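Local coordinates for uricase (PDB 2YZC), which catalyses the oxidation of uric acid by molecular oxygen to 5-hydroxyisourate, which is further processed to (S)-allantoin, at residues 135-140 with 144-149; 83-88 with 108-113; 71-76 with 93-98. All blocks are in the same frame, centred on the assembly; numbering follows the deposited sequence.

Contact 1. Residues 135-140 with 144-149; sequences AVLEIS and QAIVAG
A135 faces A148 in a non-hydrogen-bonded pair of two antiparallel strands, its CA 3.3 Å from V147 O in a CA-H...O contact. Both residues are small, so the pair adds little bulk to its face of the sheet. The next pair, V136 with V147, is hydrogen-bonded. V136 N reaches V147 O at 2.8 Å, bent to 144° at the hydrogen, whereas the return bond from V147 N to V136 O is much straighter. The two beta-branched valines suit extended backbone and sit on the other face of the sheet.

L137 carries the closest side-chain meeting. Its chi1 of 161° with chi2 of 71° turns CD1 toward the partner strand, 3.8 Å from I146 CG1 and 3.4 Å from A145 O; the two aliphatic chains cross at a slant. Helix 85-99 covers this face, with L89 touching A135, L90 touching L137 and T97 touching I139. The strands form the beta hairpin 131-140/143-157, which in the tunnelling (T-fold) architecture of uricase joins the two beta-beta-alpha-alpha-beta-beta halves of the chain into one curved antiparallel sheet.

E138 pairs with A145 through two nearly straight bonds, E138 N to A145 O at 2.9 Å and A145 N to E138 O at 3.0 Å. The small alanine methyl lets H292 pack on A145, while the glutamate chain leads away from strand 144-149 to salt bridges with R107 and R49, so its buried charge is answered. I139, back on the helix side, lies alongside Q144 with CG1 4.2 Å from Q144 CG, using only the aliphatic part of the glutamine.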
ATOM      1  N   ALA A 135      -5.596 -16.223  12.766  1.00 18.39           N
ATOM      2  CA  ALA A 135      -6.495 -17.040  13.569  1.00 18.16           C
ATOM      3  C   ALA A 135      -7.799 -16.270  13.702  1.00 18.94           C
ATOM      4  O   ALA A 135      -7.801 -15.053  13.888  1.00 18.60           O
ATOM      5  CB  ALA A 135      -5.892 -17.316  14.951  1.00 17.93           C
ATOM      6  N   VAL A 136      -8.910 -16.985  13.581  1.00 17.72           N
ATOM      7  CA  VAL A 136     -10.224 -16.379  13.702  1.00 18.14           C
ATOM      8  C   VAL A 136     -11.055 -17.292  14.574  1.00 19.49           C
ATOM      9  O   VAL A 136     -11.099 -18.503  14.350  1.00 19.40           O
ATOM     10  CB  VAL A 136     -10.939 -16.252  12.334  1.00 20.83           C
ATOM     11  CG1 VAL A 136     -12.370 -15.774  12.541  1.00 23.58           C
ATOM     12  CG2 VAL A 136     -10.189 -15.275  11.431  1.00 22.25           C
ATOM     13  N   LEU A 137     -11.690 -16.709  15.581  1.00 19.10           N
ATOM     14  CA  LEU A 137     -12.554 -17.464  16.474  1.00 20.50           C
ATOM     15  C   LEU A 137     -13.945 -16.875  16.375  1.00 20.25           C
ATOM     16  O   LEU A 137     -14.108 -15.656  16.382  1.00 20.45           O
ATOM     17  CB  LEU A 137     -12.083 -17.348  17.936  1.00 18.96           C
ATOM     18  CG  LEU A 137     -13.150 -17.713  18.986  1.00 21.15           C
ATOM     19  CD1 LEU A 137     -13.403 -19.216  18.980  1.00 17.08           C
ATOM     20  CD2 LEU A 137     -12.695 -17.263  20.375  1.00 19.99           C
ATOM     21  N   GLU A 138     -14.948 -17.733  16.239  1.00 20.43           N
ATOM     22  CA  GLU A 138     -16.318 -17.260  16.226  1.00 21.04           C
ATOM     23  C   GLU A 138     -17.062 -18.063  17.274  1.00 21.76           C
ATOM     24  O   GLU A 138     -16.945 -19.285  17.330  1.00 21.97           O
ATOM     25  CB  GLU A 138     -16.987 -17.434  14.856  1.00 23.92           C
ATOM     26  CG  GLU A 138     -16.746 -16.265  13.903  1.00 28.67           C
ATOM     27  CD  GLU A 138     -17.834 -16.112  12.844  1.00 33.18           C
ATOM     28  OE1 GLU A 138     -17.707 -15.209  11.986  1.00 34.02           O
ATOM     29  OE2 GLU A 138     -18.818 -16.887  12.868  1.00 34.63           O
ATOM     30  N   ILE A 139     -17.798 -17.364  18.129  1.00 21.49           N
ATOM     31  CA  ILE A 139     -18.577 -18.018  19.168  1.00 22.10           C
ATOM     32  C   ILE A 139     -20.048 -17.808  18.855  1.00 23.53           C
ATOM     33  O   ILE A 139     -20.478 -16.698  18.531  1.00 23.45           O
ATOM     34  CB  ILE A 139     -18.291 -17.435  20.575  1.00 20.81           C
ATOM     35  CG1 ILE A 139     -16.869 -17.789  21.016  1.00 22.69           C
ATOM     36  CG2 ILE A 139     -19.292 -17.998  21.584  1.00 22.84           C
ATOM     37  CD1 ILE A 139     -16.476 -17.184  22.365  1.00 20.55           C
ATOM     38  N   SER A 140     -20.809 -18.892  18.936  1.00 24.48           N
ATOM     39  CA  SER A 140     -22.239 -18.860  18.696  1.00 27.89           C
ATOM     40  C   SER A 140     -22.805 -19.743  19.795  1.00 29.58           C
ATOM     41  O   SER A 140     -22.765 -20.969  19.695  1.00 30.95           O
ATOM     42  CB  SER A 140     -22.565 -19.442  17.321  1.00 28.86           C
ATOM     43  OG  SER A 140     -23.955 -19.373  17.057  1.00 32.30           O
ATOM     44  N   GLN A 144     -17.708 -23.031  19.785  1.00 25.10           N
ATOM     45  CA  GLN A 144     -16.486 -22.274  19.553  1.00 25.34           C
ATOM     46  C   GLN A 144     -15.829 -22.830  18.290  1.00 26.70           C
ATOM     47  O   GLN A 144     -15.407 -23.988  18.265  1.00 29.52           O
ATOM     48  CB  GLN A 144     -15.549 -22.432  20.745  1.00 24.07           C
ATOM     49  CG  GLN A 144     -16.053 -21.744  22.001  1.00 25.46           C
ATOM     50  CD  GLN A 144     -15.493 -22.358  23.265  1.00 26.89           C
ATOM     51  OE1 GLN A 144     -14.410 -22.941  23.259  1.00 27.96           O
ATOM     52  NE2 GLN A 144     -16.224 -22.215  24.364  1.00 28.79           N
ATOM     53  N   ALA A 145     -15.759 -22.011  17.242  1.00 22.73           N
ATOM     54  CA  ALA A 145     -15.166 -22.433  15.972  1.00 19.99           C
ATOM     55  C   ALA A 145     -13.904 -21.632  15.700  1.00 20.72           C
ATOM     56  O   ALA A 145     -13.915 -20.403  15.805  1.00 18.75           O
ATOM     57  CB  ALA A 145     -16.157 -22.231  14.844  1.00 17.57           C
ATOM     58  N   ILE A 146     -12.830 -22.334  15.344  1.00 19.42           N
ATOM     59  CA  ILE A 146     -11.548 -21.700  15.060  1.00 20.09           C
ATOM     60  C   ILE A 146     -10.997 -22.029  13.677  1.00 19.87           C
ATOM     61  O   ILE A 146     -10.971 -23.195  13.255  1.00 17.54           O
ATOM     62  CB  ILE A 146     -10.482 -22.121  16.093  1.00 20.76           C
ATOM     63  CG1 ILE A 146     -10.912 -21.686  17.492  1.00 18.62           C
ATOM     64  CG2 ILE A 146      -9.137 -21.512  15.731  1.00 20.36           C
ATOM     65  CD1 ILE A 146      -9.993 -22.188  18.589  1.00 21.91           C
ATOM     66  N   VAL A 147     -10.557 -20.984  12.981  1.00 19.34           N
ATOM     67  CA  VAL A 147      -9.957 -21.104  11.657  1.00 19.20           C
ATOM     68  C   VAL A 147      -8.568 -20.476  11.730  1.00 19.35           C
ATOM     69  O   VAL A 147      -8.438 -19.295  12.053  1.00 20.94           O
ATOM     70  CB  VAL A 147     -10.786 -20.352  10.580  1.00 18.02           C
ATOM     71  CG1 VAL A 147      -9.986 -20.230   9.278  1.00 18.15           C
ATOM     72  CG2 VAL A 147     -12.097 -21.089  10.318  1.00 16.98           C
ATOM     73  N   ALA A 148      -7.534 -21.269  11.458  1.00 18.89           N
ATOM     74  CA  ALA A 148      -6.166 -20.760  11.466  1.00 17.96           C
ATOM     75  C   ALA A 148      -5.744 -20.628  10.012  1.00 18.99           C
ATOM     76  O   ALA A 148      -6.351 -21.230   9.133  1.00 17.23           O
ATOM     77  CB  ALA A 148      -5.234 -21.727  12.204  1.00 18.29           C
ATOM     78  N   GLY A 149      -4.714 -19.837   9.745  1.00 17.44           N
ATOM     79  CA  GLY A 149      -4.296 -19.693   8.369  1.00 16.83           C
ATOM     80  C   GLY A 149      -2.922 -19.093   8.199  1.00 18.52           C
ATOM     81  O   GLY A 149      -2.241 -18.749   9.167  1.00 17.53           O
TER

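Contact 2. Residues 83-88 with 108-113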
ATOM      1  N   ALA A  83      -0.367 -18.676  25.909  1.00 22.23           N
ATOM      2  CA  ALA A  83       0.433 -19.715  25.270  1.00 22.85           C
ATOM      3  C   ALA A  83       0.467 -19.587  23.753  1.00 22.03           C
ATOM      4  O   ALA A  83       1.526 -19.693  23.137  1.00 22.06           O
ATOM      5  CB  ALA A  83      -0.099 -21.092  25.664  1.00 23.29           C
ATOM      6  N   THR A  84      -0.697 -19.362  23.157  1.00 19.41           N
ATOM      7  CA  THR A  84      -0.796 -19.226  21.711  1.00 20.57           C
ATOM      8  C   THR A  84      -1.802 -18.137  21.379  1.00 19.92           C
ATOM      9  O   THR A  84      -2.550 -17.685  22.244  1.00 19.28           O
ATOM     10  CB  THR A  84      -1.293 -20.532  21.049  1.00 21.03           C
ATOM     11  OG1 THR A  84      -2.600 -20.837  21.548  1.00 21.33           O
ATOM     12  CG2 THR A  84      -0.350 -21.698  21.359  1.00 21.50           C
ATOM     13  N   THR A  85      -1.810 -17.725  20.118  1.00 19.84           N
ATOM     14  CA  THR A  85      -2.729 -16.701  19.652  1.00 19.03           C
ATOM     15  C   THR A  85      -4.169 -17.202  19.763  1.00 20.10           C
ATOM     16  O   THR A  85      -5.059 -16.471  20.202  1.00 19.08           O
ATOM     17  CB  THR A  85      -2.418 -16.332  18.191  1.00 20.14           C
ATOM     18  OG1 THR A  85      -1.091 -15.797  18.117  1.00 22.72           O
ATOM     19  CG2 THR A  85      -3.410 -15.307  17.666  1.00 19.73           C
ATOM     20  N   GLU A  86      -4.402 -18.451  19.375  1.00 20.31           N
ATOM     21  CA  GLU A  86      -5.750 -19.003  19.454  1.00 21.23           C
ATOM     22  C   GLU A  86      -6.272 -19.029  20.890  1.00 20.32           C
ATOM     23  O   GLU A  86      -7.438 -18.725  21.139  1.00 22.98           O
ATOM     24  CB  GLU A  86      -5.792 -20.409  18.846  1.00 21.86           C
ATOM     25  CG  GLU A  86      -5.601 -20.416  17.339  1.00 24.07           C
ATOM     26  CD  GLU A  86      -4.152 -20.619  16.910  1.00 27.24           C
ATOM     27  OE1 GLU A  86      -3.231 -20.154  17.618  1.00 25.74           O
ATOM     28  OE2 GLU A  86      -3.938 -21.242  15.845  1.00 29.45           O
ATOM     29  N   GLU A  87      -5.418 -19.387  21.839  1.00 20.15           N
ATOM     30  CA  GLU A  87      -5.843 -19.428  23.232  1.00 21.82           C
ATOM     31  C   GLU A  87      -6.115 -18.029  23.774  1.00 21.38           C
ATOM     32  O   GLU A  87      -6.958 -17.845  24.653  1.00 19.92           O
ATOM     33  CB  GLU A  87      -4.792 -20.157  24.071  1.00 26.23           C
ATOM     34  CG  GLU A  87      -4.736 -21.640  23.732  1.00 32.28           C
ATOM     35  CD  GLU A  87      -3.518 -22.333  24.293  1.00 35.65           C
ATOM     36  OE1 GLU A  87      -3.435 -22.490  25.529  1.00 39.90           O
ATOM     37  OE2 GLU A  87      -2.640 -22.714  23.491  1.00 35.20           O
ATOM     38  N   PHE A  88      -5.413 -17.036  23.240  1.00 19.80           N
ATOM     39  CA  PHE A  88      -5.628 -15.660  23.666  1.00 18.69           C
ATOM     40  C   PHE A  88      -7.018 -15.243  23.192  1.00 18.31           C
ATOM     41  O   PHE A  88      -7.790 -14.648  23.943  1.00 15.96           O
ATOM     42  CB  PHE A  88      -4.576 -14.734  23.047  1.00 18.19           C
ATOM     43  CG  PHE A  88      -4.683 -13.301  23.499  1.00 20.86           C
ATOM     44  CD1 PHE A  88      -4.605 -12.973  24.852  1.00 21.60           C
ATOM     45  CD2 PHE A  88      -4.839 -12.275  22.571  1.00 22.15           C
ATOM     46  CE1 PHE A  88      -4.679 -11.640  25.276  1.00 19.99           C
ATOM     47  CE2 PHE A  88      -4.914 -10.940  22.981  1.00 22.41           C
ATOM     48  CZ  PHE A  88      -4.832 -10.622  24.339  1.00 21.84           C
ATOM     49  N   TRP A 108     -13.494 -12.943  16.950  1.00 18.67           N
ATOM     50  CA  TRP A 108     -12.223 -12.398  17.399  1.00 19.32           C
ATOM     51  C   TRP A 108     -11.166 -12.941  16.457  1.00 20.51           C
ATOM     52  O   TRP A 108     -11.108 -14.145  16.195  1.00 19.73           O
ATOM     53  CB  TRP A 108     -11.956 -12.816  18.846  1.00 18.64           C
ATOM     54  CG  TRP A 108     -12.965 -12.213  19.781  1.00 20.20           C
ATOM     55  CD1 TRP A 108     -12.885 -10.996  20.404  1.00 20.94           C
ATOM     56  CD2 TRP A 108     -14.259 -12.738  20.095  1.00 19.00           C
ATOM     57  NE1 TRP A 108     -14.054 -10.731  21.083  1.00 19.54           N
ATOM     58  CE2 TRP A 108     -14.914 -11.784  20.908  1.00 21.10           C
ATOM     59  CE3 TRP A 108     -14.934 -13.923  19.766  1.00 20.22           C
ATOM     60  CZ2 TRP A 108     -16.212 -11.980  21.396  1.00 19.52           C
ATOM     61  CZ3 TRP A 108     -16.224 -14.113  20.250  1.00 19.11           C
ATOM     62  CH2 TRP A 108     -16.847 -13.146  21.056  1.00 19.94           C
ATOM     63  N   ALA A 109     -10.338 -12.045  15.934  1.00 18.65           N
ATOM     64  CA  ALA A 109      -9.316 -12.452  14.988  1.00 18.41           C
ATOM     65  C   ALA A 109      -7.979 -11.801  15.272  1.00 18.22           C
ATOM     66  O   ALA A 109      -7.889 -10.784  15.970  1.00 17.44           O
ATOM     67  CB  ALA A 109      -9.769 -12.123  13.570  1.00 16.69           C
ATOM     68  N   ALA A 110      -6.928 -12.396  14.726  1.00 17.72           N
ATOM     69  CA  ALA A 110      -5.600 -11.858  14.929  1.00 18.34           C
ATOM     70  C   ALA A 110      -4.624 -12.305  13.869  1.00 19.12           C
ATOM     71  O   ALA A 110      -4.755 -13.380  13.281  1.00 18.61           O
ATOM     72  CB  ALA A 110      -5.071 -12.261  16.305  1.00 19.41           C
ATOM     73  N   GLN A 111      -3.662 -11.434  13.614  1.00 16.99           N
ATOM     74  CA  GLN A 111      -2.582 -11.717  12.699  1.00 18.12           C
ATOM     75  C   GLN A 111      -1.421 -11.835  13.677  1.00 17.87           C
ATOM     76  O   GLN A 111      -1.364 -11.093  14.662  1.00 17.43           O
ATOM     77  CB  GLN A 111      -2.352 -10.549  11.740  1.00 19.60           C
ATOM     78  CG  GLN A 111      -3.363 -10.483  10.606  1.00 23.13           C
ATOM     79  CD  GLN A 111      -3.199  -9.238   9.758  1.00 27.00           C
ATOM     80  OE1 GLN A 111      -3.473  -9.249   8.556  1.00 31.38           O
ATOM     81  NE2 GLN A 111      -2.766  -8.157  10.379  1.00 22.47           N
ATOM     82  N   GLN A 112      -0.531 -12.790  13.435  1.00 17.08           N
ATOM     83  CA  GLN A 112       0.631 -12.985  14.294  1.00 16.81           C
ATOM     84  C   GLN A 112       1.851 -12.739  13.429  1.00 18.94           C
ATOM     85  O   GLN A 112       1.971 -13.313  12.344  1.00 18.62           O
ATOM     86  CB  GLN A 112       0.680 -14.411  14.844  1.00 18.44           C
ATOM     87  CG  GLN A 112       1.841 -14.659  15.811  1.00 21.91           C
ATOM     88  CD  GLN A 112       1.880 -16.086  16.325  1.00 24.09           C
ATOM     89  OE1 GLN A 112       0.844 -16.705  16.535  1.00 23.74           O
ATOM     90  NE2 GLN A 112       3.084 -16.608  16.541  1.00 28.73           N
ATOM     91  N   PHE A 113       2.745 -11.881  13.913  1.00 17.52           N
ATOM     92  CA  PHE A 113       3.961 -11.536  13.195  1.00 18.49           C
ATOM     93  C   PHE A 113       5.150 -12.227  13.845  1.00 19.80           C
ATOM     94  O   PHE A 113       5.300 -12.212  15.069  1.00 19.64           O
ATOM     95  CB  PHE A 113       4.148 -10.019  13.199  1.00 19.45           C
ATOM     96  CG  PHE A 113       2.938  -9.266  12.720  1.00 20.15           C
ATOM     97  CD1 PHE A 113       2.213  -8.461  13.589  1.00 21.27           C
ATOM     98  CD2 PHE A 113       2.496  -9.403  11.409  1.00 19.65           C
ATOM     99  CE1 PHE A 113       1.057  -7.802  13.160  1.00 22.65           C
ATOM    100  CE2 PHE A 113       1.344  -8.750  10.968  1.00 19.95           C
ATOM    101  CZ  PHE A 113       0.624  -7.949  11.847  1.00 20.61           C
TER
HETATM  102  O   HOH W   1       0.528 -18.622  18.581  1.00 24.11           O
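The polar part of this contact is a single direct bond: the hydroxyl of T85 donates to the side-chain carbonyl of Q112, OG1 to OE1 at 2.7 Å. The donor stands above the amide plane, 43° out of it, rather than on a lone pair. Q112 gets there by full extension, with CG anti to the backbone N (chi1 -177°) and CD continuing the zigzag, so that the amide spans the gap between strand and helix. A water adds a second link. It accepts from T85 N at 2.9 Å and lies 2.8 Å from Q112 OE1, to which it can donate. T85 is the first residue of the helix, where a backbone N-H has no carbonyl in a preceding turn, and the water supplies the acceptor. A leucine in place of Q112 would probably leave the T85 hydroxyl without its acceptor and the bridging water without one of its mates.

The apolar part is small. T85 CG2 rests 3.7 Å from A110 CB, methyl against methyl; threonine thus serves both chemistries from one short branch, and alanine lets the helix come down close on the strand.

A third set of bonds lies within the helix start. T84 is the N-cap: its OG1 accepts from E87 N at 3.2 Å and also donates to E87 OE2 at 2.7 Å, tying the first turn together.

In the T-fold, this is the N-terminal end of helix 85-99 seated on the sheet. L42 of strand 38-50 touches T85, and on the other flank strand 131-140 pairs with A110 through A135 and with Q112 through R133. R133 also forms a salt bridge with E86, while F199, at the start of helix 199-216, packs against T84.

Contact 3. Residues 71-76 with 93-98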
ATOM      1  N   LYS A  71     -10.929  -2.729  23.472  1.00 17.68           N
ATOM      2  CA  LYS A  71      -9.496  -2.533  23.283  1.00 17.51           C
ATOM      3  C   LYS A  71      -8.751  -2.674  24.611  1.00 16.14           C
ATOM      4  O   LYS A  71      -7.712  -3.327  24.680  1.00 16.47           O
ATOM      5  CB  LYS A  71      -9.222  -1.146  22.696  1.00 19.50           C
ATOM      6  CG  LYS A  71      -7.740  -0.814  22.595  1.00 22.03           C
ATOM      7  CD  LYS A  71      -7.507   0.675  22.392  1.00 24.83           C
ATOM      8  CE  LYS A  71      -7.931   1.472  23.624  1.00 25.43           C
ATOM      9  NZ  LYS A  71      -7.609   2.920  23.480  1.00 29.55           N
ATOM     10  N   ASN A  72      -9.273  -2.047  25.663  1.00 17.13           N
ATOM     11  CA  ASN A  72      -8.637  -2.128  26.978  1.00 16.91           C
ATOM     12  C   ASN A  72      -8.560  -3.570  27.469  1.00 17.50           C
ATOM     13  O   ASN A  72      -7.572  -3.978  28.080  1.00 17.14           O
ATOM     14  CB  ASN A  72      -9.408  -1.304  28.017  1.00 18.27           C
ATOM     15  CG  ASN A  72      -9.308   0.188  27.780  1.00 18.11           C
ATOM     16  OD1 ASN A  72      -8.363   0.668  27.153  1.00 19.47           O
ATOM     17  ND2 ASN A  72     -10.272   0.934  28.302  1.00 18.86           N
ATOM     18  N   THR A  73      -9.614  -4.335  27.205  1.00 16.48           N
ATOM     19  CA  THR A  73      -9.672  -5.725  27.641  1.00 18.97           C
ATOM     20  C   THR A  73      -8.569  -6.558  26.998  1.00 18.95           C
ATOM     21  O   THR A  73      -7.996  -7.438  27.640  1.00 19.14           O
ATOM     22  CB  THR A  73     -11.052  -6.333  27.332  1.00 18.62           C
ATOM     23  OG1 THR A  73     -12.072  -5.505  27.911  1.00 19.54           O
ATOM     24  CG2 THR A  73     -11.161  -7.730  27.918  1.00 19.11           C
ATOM     25  N   VAL A  74      -8.268  -6.274  25.732  1.00 19.82           N
ATOM     26  CA  VAL A  74      -7.203  -6.983  25.023  1.00 19.11           C
ATOM     27  C   VAL A  74      -5.863  -6.777  25.738  1.00 18.90           C
ATOM     28  O   VAL A  74      -5.123  -7.731  25.989  1.00 18.51           O
ATOM     29  CB  VAL A  74      -7.074  -6.480  23.568  1.00 20.92           C
ATOM     30  CG1 VAL A  74      -5.832  -7.071  22.909  1.00 20.67           C
ATOM     31  CG2 VAL A  74      -8.321  -6.865  22.782  1.00 21.48           C
ATOM     32  N   TYR A  75      -5.546  -5.531  26.068  1.00 17.61           N
ATOM     33  CA  TYR A  75      -4.286  -5.248  26.749  1.00 16.49           C
ATOM     34  C   TYR A  75      -4.269  -5.810  28.175  1.00 17.03           C
ATOM     35  O   TYR A  75      -3.259  -6.349  28.622  1.00 18.12           O
ATOM     36  CB  TYR A  75      -4.018  -3.738  26.756  1.00 16.25           C
ATOM     37  CG  TYR A  75      -3.650  -3.193  25.389  1.00 16.71           C
ATOM     38  CD1 TYR A  75      -2.519  -3.659  24.720  1.00 18.80           C
ATOM     39  CD2 TYR A  75      -4.445  -2.237  24.752  1.00 18.67           C
ATOM     40  CE1 TYR A  75      -2.185  -3.195  23.449  1.00 15.61           C
ATOM     41  CE2 TYR A  75      -4.120  -1.759  23.473  1.00 16.71           C
ATOM     42  CZ  TYR A  75      -2.992  -2.246  22.834  1.00 17.74           C
ATOM     43  OH  TYR A  75      -2.664  -1.798  21.579  1.00 18.42           O
ATOM     44  N   ALA A  76      -5.387  -5.692  28.884  1.00 17.53           N
ATOM     45  CA  ALA A  76      -5.466  -6.205  30.250  1.00 19.62           C
ATOM     46  C   ALA A  76      -5.243  -7.715  30.251  1.00 19.12           C
ATOM     47  O   ALA A  76      -4.523  -8.240  31.100  1.00 19.45           O
ATOM     48  CB  ALA A  76      -6.829  -5.877  30.869  1.00 17.50           C
ATOM     49  N   GLY A  93     -13.014 -14.126  23.733  1.00 20.10           N
ATOM     50  CA  GLY A  93     -14.351 -14.502  23.318  1.00 21.00           C
ATOM     51  C   GLY A  93     -15.235 -14.956  24.461  1.00 20.53           C
ATOM     52  O   GLY A  93     -16.386 -14.531  24.570  1.00 20.93           O
ATOM     53  N   LYS A  94     -14.707 -15.828  25.313  1.00 21.03           N
ATOM     54  CA  LYS A  94     -15.481 -16.325  26.444  1.00 22.73           C
ATOM     55  C   LYS A  94     -15.821 -15.190  27.401  1.00 21.23           C
ATOM     56  O   LYS A  94     -16.917 -15.149  27.959  1.00 22.30           O
ATOM     57  CB  LYS A  94     -14.706 -17.411  27.189  1.00 23.96           C
ATOM     58  CG  LYS A  94     -14.425 -18.655  26.364  1.00 28.39           C
ATOM     59  CD  LYS A  94     -13.596 -19.649  27.167  1.00 33.60           C
ATOM     60  CE  LYS A  94     -13.153 -20.823  26.318  1.00 34.65           C
ATOM     61  NZ  LYS A  94     -12.245 -21.736  27.077  1.00 37.87           N
ATOM     62  N   HIS A  95     -14.880 -14.269  27.582  1.00 20.66           N
ATOM     63  CA  HIS A  95     -15.083 -13.132  28.474  1.00 20.75           C
ATOM     64  C   HIS A  95     -16.294 -12.292  28.087  1.00 21.06           C
ATOM     65  O   HIS A  95     -17.171 -12.032  28.913  1.00 20.41           O
ATOM     66  CB  HIS A  95     -13.855 -12.221  28.476  1.00 20.79           C
ATOM     67  CG  HIS A  95     -14.112 -10.879  29.086  1.00 21.79           C
ATOM     68  ND1 HIS A  95     -14.319 -10.704  30.438  1.00 23.09           N
ATOM     69  CD2 HIS A  95     -14.249  -9.656  28.523  1.00 21.69           C
ATOM     70  CE1 HIS A  95     -14.576  -9.430  30.681  1.00 24.20           C
ATOM     71  NE2 HIS A  95     -14.539  -8.773  29.536  1.00 24.43           N
ATOM     72  N   PHE A  96     -16.333 -11.851  26.833  1.00 19.77           N
ATOM     73  CA  PHE A  96     -17.439 -11.020  26.374  1.00 20.97           C
ATOM     74  C   PHE A  96     -18.774 -11.745  26.312  1.00 21.25           C
ATOM     75  O   PHE A  96     -19.798 -11.195  26.719  1.00 24.39           O
ATOM     76  CB  PHE A  96     -17.115 -10.410  25.009  1.00 19.31           C
ATOM     77  CG  PHE A  96     -16.025  -9.382  25.061  1.00 21.11           C
ATOM     78  CD1 PHE A  96     -16.212  -8.190  25.752  1.00 20.31           C
ATOM     79  CD2 PHE A  96     -14.794  -9.628  24.464  1.00 19.74           C
ATOM     80  CE1 PHE A  96     -15.178  -7.255  25.853  1.00 21.23           C
ATOM     81  CE2 PHE A  96     -13.755  -8.699  24.558  1.00 22.30           C
ATOM     82  CZ  PHE A  96     -13.948  -7.515  25.253  1.00 21.04           C
ATOM     83  N   THR A  97     -18.775 -12.974  25.811  1.00 22.26           N
ATOM     84  CA  THR A  97     -20.019 -13.726  25.705  1.00 24.33           C
ATOM     85  C   THR A  97     -20.594 -14.071  27.079  1.00 27.19           C
ATOM     86  O   THR A  97     -21.802 -13.959  27.303  1.00 27.52           O
ATOM     87  CB  THR A  97     -19.817 -15.019  24.891  1.00 24.24           C
ATOM     88  OG1 THR A  97     -18.809 -15.823  25.509  1.00 28.65           O
ATOM     89  CG2 THR A  97     -19.377 -14.686  23.470  1.00 22.25           C
ATOM     90  N   GLU A  98     -19.727 -14.472  28.001  1.00 27.55           N
ATOM     91  CA  GLU A  98     -20.160 -14.828  29.345  1.00 30.34           C
ATOM     92  C   GLU A  98     -20.380 -13.611  30.244  1.00 29.64           C
ATOM     93  O   GLU A  98     -21.159 -13.664  31.192  1.00 28.95           O
ATOM     94  CB  GLU A  98     -19.129 -15.757  29.991  1.00 33.53           C
ATOM     95  CG  GLU A  98     -19.037 -17.134  29.349  1.00 38.70           C
ATOM     96  CD  GLU A  98     -17.801 -17.899  29.787  1.00 44.11           C
ATOM     97  OE1 GLU A  98     -17.522 -17.939  31.005  1.00 46.13           O
ATOM     98  OE2 GLU A  98     -17.111 -18.468  28.911  1.00 48.06           O
TER
HETATM   99  O   HOH W   2     -14.647  -6.001  29.071  1.00 22.96           O
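H95 approaches T73 with the CD2 corner of its imidazole, which lies 3.7 Å from T73 CG2, the ring set obliquely to the methyl. The first torsion of H95 (chi1 166°) swings the ring away from its own backbone N and across to helix 67-78. A water joins the polar ends: it donates to T73 OG1 at 2.9 Å and lies in the imidazole plane, 2.8 Å from H95 NE2. The threonine oxygen is also hydrogen-bonded to T69 O one turn back, which helps to fix the hydroxyl, and with it the water, in place. Threonine suits the spot because a methyl and a hydroxyl leave the same carbon, one for the ring and one for the solvent molecule.

F96 follows, and its CZ comes down 3.8 Å from T73 CB, again obliquely. The phenyl ring also offers a face to its neighbour: H95 CD2 stands 3.6 Å above its plane, over the centre, so the edge of the imidazole points into the phenyl. Both rings thus touch one threonine while packing against each other.

This is helix-to-helix packing between the two helices that lie on the sheet of the N-terminal T-fold half. L92 of helix 85-99 touches T73 and V74, H95 also meets F77 edge-to-face, and S46 and L48 of strand 38-50 touch F96, whose side chain is about 8 Å from that of K22, probably part of the charge-relay system. Helix 67-78 also meets a neighbouring subunit, whose Y171 packs on T73.

How the contacts relate
All three contacts are largely buried, but they occupy different layers. Contact 1 lies in the sheet itself and depends on regular backbone pairing; contact 2 sets a helix start on that sheet through one polar side-chain bond and a pair of methyls; contact 3 joins two helices by aromatic rings and a shared water. Contacts 2 and 3 use opposite ends of helix 85-99, with W108 of contact 2 packing on G93 and F96 of contact 3. Contact 1 borders contact 2 through neighbouring strands 131-140 and 103-117, and I139 reaches G93. Contact 3 is farthest from the chain centre, about 23 Å, and alone has other subunits against it.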